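Local structure of type III Pentaketide Synthase (Neurospora crassa, 3EUO) at residues L1-P13 / G219-N231. The protein probably acts as an acyltransferase of the chalcone synthase type, building pentaketides as a fungal type III polyketide synthase. Sequence-based numbering, arbitrary orientation.
Sequences LGLSITGLGVQYP and GKPAIYDLLGWEN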
loop_
_atom_site.group_PDB
_atom_site.type_symbol
_atom_site.label_atom_id
_atom_site.label_comp_id
_atom_site.label_asym_id
_atom_site.label_seq_id
_atom_site.Cartn_x
_atom_site.Cartn_y
_atom_site.Cartn_z
ATOM N N LEU A 1 -14.096 14.508 17.561
ATOM C CA LEU A 1 -13.987 13.498 16.463
ATOM C C LEU A 1 -14.309 12.081 16.951
ATOM O O LEU A 1 -14.615 11.195 16.145
ATOM C CB LEU A 1 -12.591 13.545 15.831
ATOM C CG LEU A 1 -12.170 14.878 15.204
ATOM C CD1 LEU A 1 -10.716 14.818 14.744
ATOM C CD2 LEU A 1 -13.094 15.277 14.046
ATOM N N GLY A 2 -14.234 11.876 18.267
ATOM C CA GLY A 2 -14.514 10.575 18.886
ATOM C C GLY A 2 -13.528 9.477 18.524
ATOM O O GLY A 2 -13.885 8.295 18.510
ATOM N N LEU A 3 -12.287 9.867 18.237
ATOM C CA LEU A 3 -11.242 8.918 17.853
ATOM C C LEU A 3 -10.318 8.680 19.035
ATOM O O LEU A 3 -9.778 9.637 19.605
ATOM C CB LEU A 3 -10.436 9.451 16.662
ATOM C CG LEU A 3 -11.209 9.745 15.378
ATOM C CD1 LEU A 3 -10.334 10.464 14.369
ATOM C CD2 LEU A 3 -11.784 8.455 14.786
ATOM N N SER A 4 -10.141 7.415 19.407
ATOM C CA SER A 4 -9.295 7.081 20.542
ATOM C C SER A 4 -8.478 5.821 20.287
ATOM O O SER A 4 -8.953 4.878 19.637
ATOM C CB SER A 4 -10.127 6.927 21.818
ATOM O OG SER A 4 -10.957 5.779 21.751
ATOM N N ILE A 5 -7.250 5.827 20.801
ATOM C CA ILE A 5 -6.388 4.643 20.802
ATOM C C ILE A 5 -6.699 3.861 22.070
ATOM O O ILE A 5 -6.419 4.323 23.175
ATOM C CB ILE A 5 -4.885 5.028 20.736
ATOM C CG1 ILE A 5 -4.559 5.702 19.392
ATOM C CG2 ILE A 5 -3.997 3.796 20.963
ATOM C CD1 ILE A 5 -3.149 6.338 19.312
ATOM N N THR A 6 -7.287 2.680 21.899
ATOM C CA THR A 6 -7.801 1.900 23.031
ATOM C C THR A 6 -6.891 0.737 23.428
ATOM O O THR A 6 -7.085 0.112 24.474
ATOM C CB THR A 6 -9.210 1.380 22.761
ATOM O OG1 THR A 6 -9.222 0.673 21.519
ATOM C CG2 THR A 6 -10.203 2.532 22.689
ATOM N N GLY A 7 -5.895 0.456 22.596
ATOM C CA GLY A 7 -4.876 -0.532 22.941
ATOM C C GLY A 7 -3.620 -0.315 22.125
ATOM O O GLY A 7 -3.682 0.234 21.025
ATOM N N LEU A 8 -2.484 -0.734 22.677
ATOM C CA LEU A 8 -1.212 -0.719 21.958
ATOM C C LEU A 8 -0.486 -2.011 22.274
ATOM O O LEU A 8 -0.601 -2.540 23.387
ATOM C CB LEU A 8 -0.332 0.471 22.376
ATOM C CG LEU A 8 -0.858 1.903 22.260
ATOM C CD1 LEU A 8 -1.535 2.355 23.563
ATOM C CD2 LEU A 8 0.287 2.853 21.905
ATOM N N GLY A 9 0.259 -2.514 21.297
ATOM C CA GLY A 9 1.086 -3.696 21.478
ATOM C C GLY A 9 2.366 -3.587 20.684
ATOM O O GLY A 9 2.386 -3.017 19.585
ATOM N N VAL A 10 3.437 -4.138 21.243
ATOM C CA VAL A 10 4.747 -4.079 20.616
ATOM C C VAL A 10 5.405 -5.431 20.802
ATOM O O VAL A 10 5.317 -6.032 21.877
ATOM C CB VAL A 10 5.627 -2.971 21.247
ATOM C CG1 VAL A 10 7.023 -2.934 20.609
ATOM C CG2 VAL A 10 4.948 -1.607 21.126
ATOM N N GLN A 11 6.050 -5.920 19.747
ATOM C CA GLN A 11 6.807 -7.159 19.850
ATOM C C GLN A 11 8.120 -7.049 19.096
ATOM O O GLN A 11 8.154 -7.070 17.861
ATOM C CB GLN A 11 5.992 -8.365 19.361
ATOM C CG GLN A 11 6.703 -9.705 19.540
ATOM C CD GLN A 11 6.875 -10.097 21.001
ATOM O OE1 GLN A 11 6.050 -9.764 21.853
ATOM N NE2 GLN A 11 7.951 -10.815 21.292
ATOM N N TYR A 12 9.198 -6.910 19.857
ATOM C CA TYR A 12 10.536 -6.979 19.306
ATOM C C TYR A 12 10.931 -8.447 19.169
ATOM O O TYR A 12 10.431 -9.295 19.919
ATOM C CB TYR A 12 11.526 -6.225 20.206
ATOM C CG TYR A 12 11.450 -4.715 20.079
ATOM C CD1 TYR A 12 12.031 -4.056 18.993
ATOM C CD2 TYR A 12 10.801 -3.938 21.052
ATOM C CE1 TYR A 12 11.970 -2.655 18.872
ATOM C CE2 TYR A 12 10.737 -2.545 20.941
ATOM C CZ TYR A 12 11.318 -1.909 19.848
ATOM O OH TYR A 12 11.252 -0.529 19.730
ATOM N N PRO A 13 11.808 -8.763 18.202
ATOM C CA PRO A 13 12.331 -10.121 18.057
ATOM C C PRO A 13 13.278 -10.507 19.204
ATOM O O PRO A 13 13.584 -9.658 20.053
ATOM C CB PRO A 13 13.063 -10.074 16.713
ATOM C CG PRO A 13 13.407 -8.634 16.522
ATOM C CD PRO A 13 12.335 -7.852 17.167
ATOM N N GLY A 219 -18.180 6.066 29.341
ATOM C CA GLY A 219 -17.083 5.897 30.295
ATOM C C GLY A 219 -16.085 4.815 29.912
ATOM O O GLY A 219 -15.409 4.255 30.778
ATOM N N LYS A 220 -15.992 4.517 28.615
ATOM C CA LYS A 220 -15.047 3.517 28.111
ATOM C C LYS A 220 -13.614 4.045 28.189
ATOM O O LYS A 220 -13.342 5.157 27.736
ATOM C CB LYS A 220 -15.388 3.138 26.661
ATOM C CG LYS A 220 -14.663 1.899 26.127
ATOM C CD LYS A 220 -15.260 0.613 26.698
ATOM C CE LYS A 220 -14.654 -0.626 26.046
ATOM N NZ LYS A 220 -15.037 -1.877 26.764
ATOM N N PRO A 221 -12.693 3.247 28.761
ATOM C CA PRO A 221 -11.301 3.673 28.879
ATOM C C PRO A 221 -10.609 3.746 27.520
ATOM O O PRO A 221 -10.987 3.037 26.582
ATOM C CB PRO A 221 -10.658 2.568 29.731
ATOM C CG PRO A 221 -11.792 1.793 30.315
ATOM C CD PRO A 221 -12.898 1.904 29.330
ATOM N N ALA A 222 -9.622 4.626 27.420
ATOM C CA ALA A 222 -8.746 4.693 26.260
ATOM C C ALA A 222 -7.387 5.148 26.757
ATOM O O ALA A 222 -7.270 5.650 27.876
ATOM C CB ALA A 222 -9.291 5.656 25.224
ATOM N N ILE A 223 -6.357 4.951 25.940
ATOM C CA ILE A 223 -5.010 5.362 26.313
ATOM C C ILE A 223 -4.753 6.785 25.824
ATOM O O ILE A 223 -4.311 7.641 26.591
ATOM C CB ILE A 223 -3.927 4.378 25.798
ATOM C CG1 ILE A 223 -4.134 2.989 26.395
ATOM C CG2 ILE A 223 -2.549 4.841 26.202
ATOM C CD1 ILE A 223 -4.829 2.051 25.500
ATOM N N TYR A 224 -5.050 7.030 24.548
ATOM C CA TYR A 224 -4.918 8.354 23.951
ATOM C C TYR A 224 -6.171 8.658 23.157
ATOM O O TYR A 224 -6.771 7.749 22.584
ATOM C CB TYR A 224 -3.739 8.415 22.974
ATOM C CG TYR A 224 -2.373 8.103 23.541
ATOM C CD1 TYR A 224 -1.660 9.063 24.269
ATOM C CD2 TYR A 224 -1.773 6.868 23.315
ATOM C CE1 TYR A 224 -0.392 8.786 24.780
ATOM C CE2 TYR A 224 -0.497 6.583 23.817
ATOM C CZ TYR A 224 0.184 7.550 24.547
ATOM O OH TYR A 224 1.442 7.266 25.042
ATOM N N ASP A 225 -6.562 9.928 23.126
ATOM C CA ASP A 225 -7.533 10.414 22.147
ATOM C C ASP A 225 -6.770 11.064 20.993
ATOM O O ASP A 225 -5.807 11.797 21.218
ATOM C CB ASP A 225 -8.482 11.429 22.779
ATOM C CG ASP A 225 -9.309 10.837 23.903
ATOM O OD1 ASP A 225 -9.982 9.810 23.677
ATOM O OD2 ASP A 225 -9.288 11.403 25.012
ATOM N N LEU A 226 -7.180 10.780 19.758
ATOM C CA LEU A 226 -6.525 11.375 18.592
ATOM C C LEU A 226 -7.295 12.632 18.191
ATOM O O LEU A 226 -8.453 12.550 17.794
ATOM C CB LEU A 226 -6.443 10.368 17.435
ATOM C CG LEU A 226 -5.879 10.833 16.088
ATOM C CD1 LEU A 226 -4.499 11.480 16.218
ATOM C CD2 LEU A 226 -5.840 9.662 15.103
ATOM N N LEU A 227 -6.650 13.793 18.306
ATOM C CA LEU A 227 -7.356 15.067 18.141
ATOM C C LEU A 227 -7.180 15.696 16.771
ATOM O O LEU A 227 -8.066 16.394 16.276
ATOM C CB LEU A 227 -6.928 16.068 19.219
ATOM C CG LEU A 227 -7.140 15.650 20.680
ATOM C CD1 LEU A 227 -6.667 16.758 21.618
ATOM C CD2 LEU A 227 -8.588 15.278 20.959
ATOM N N GLY A 228 -6.024 15.475 16.167
ATOM C CA GLY A 228 -5.740 16.086 14.887
ATOM C C GLY A 228 -4.432 15.600 14.322
ATOM O O GLY A 228 -3.676 14.880 14.986
ATOM N N TRP A 229 -4.170 16.002 13.088
ATOM C CA TRP A 229 -3.005 15.518 12.369
ATOM C C TRP A 229 -2.644 16.475 11.259
ATOM O O TRP A 229 -3.503 17.217 10.759
ATOM C CB TRP A 229 -3.257 14.111 11.805
ATOM C CG TRP A 229 -4.554 13.982 11.064
ATOM C CD1 TRP A 229 -4.774 14.245 9.749
ATOM C CD2 TRP A 229 -5.811 13.553 11.606
ATOM N NE1 TRP A 229 -6.090 14.001 9.426
ATOM C CE2 TRP A 229 -6.750 13.578 10.550
ATOM C CE3 TRP A 229 -6.235 13.153 12.882
ATOM C CZ2 TRP A 229 -8.097 13.226 10.730
ATOM C CZ3 TRP A 229 -7.575 12.798 13.063
ATOM C CH2 TRP A 229 -8.487 12.841 11.989
ATOM N N GLU A 230 -1.363 16.469 10.903
ATOM C CA GLU A 230 -0.841 17.209 9.762
ATOM C C GLU A 230 0.061 16.302 8.946
ATOM O O GLU A 230 0.799 15.485 9.499
ATOM C CB GLU A 230 -0.028 18.432 10.216
ATOM C CG GLU A 230 -0.838 19.542 10.851
ATOM C CD GLU A 230 -1.826 20.210 9.911
ATOM O OE1 GLU A 230 -1.476 20.454 8.737
ATOM O OE2 GLU A 230 -2.960 20.494 10.358
ATOM N N ASN A 231 -0.002 16.455 7.629
ATOM C CA ASN A 231 0.907 15.767 6.735
ATOM C C ASN A 231 1.373 16.734 5.652
ATOM O O ASN A 231 0.577 17.502 5.125
ATOM C CB ASN A 231 0.249 14.512 6.138
ATOM C CG ASN A 231 -0.933 14.833 5.250
ATOM O OD1 ASN A 231 -1.985 15.252 5.726
ATOM N ND2 ASN A 231 -0.764 14.641 3.948
HETATM O O HOH W 1 -10.943 12.531 18.989
HETATM O O HOH W 2 -11.753 11.291 21.414
HETATM O O HOH W 3 -8.442 1.042 26.570
#
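I5 and Y224 form an antiparallel hydrogen-bonded pair between strands 4-11 and 224-233, next to the non-hydrogen-bonded pair S4-D225. I5 N donates to Y224 O (2.7 Å). In return I5 O takes a bond from I223 N (2.8 Å) and a weak one from Y224 N. Two residues thus face one, a classic beta bulge. Further along, L226 N donates to L3 O (2.8 Å).

The tight part is largely apolar. L8 CD1 lies against I223 CG2 at 3.8 Å, and L8 CD2 meets the edge of the Y224 ring. L3 CD1 touches the edge of the W229 indole at CH2 (3.8 Å). A chi1 of 49° sets the indole between its own backbone N and carbonyl carbon, and its far end comes back to L3. S4 CB packs on A222 CB at 3.7 Å and sits near D225 OD1, which is salt-bridged to R379.

The margins are looser and wet. One water links L3 N to L226 O; another joins T6 O and, weakly, P221 O. Exposed L1 puts CD1 3.4 Å from L227 O and slants across to W229; R163 of the second subunit packs on both L1 and W229.

The pair lies at the middle of the large mixed sheet of this thiolase-like fold, with strand 204-211 flanking 4-11 and 370-378 flanking 224-233. L3 and W229 rest on helix 145-162, L8 and Y224 on helix 334-342, and T6 and I223 on helix 70-96.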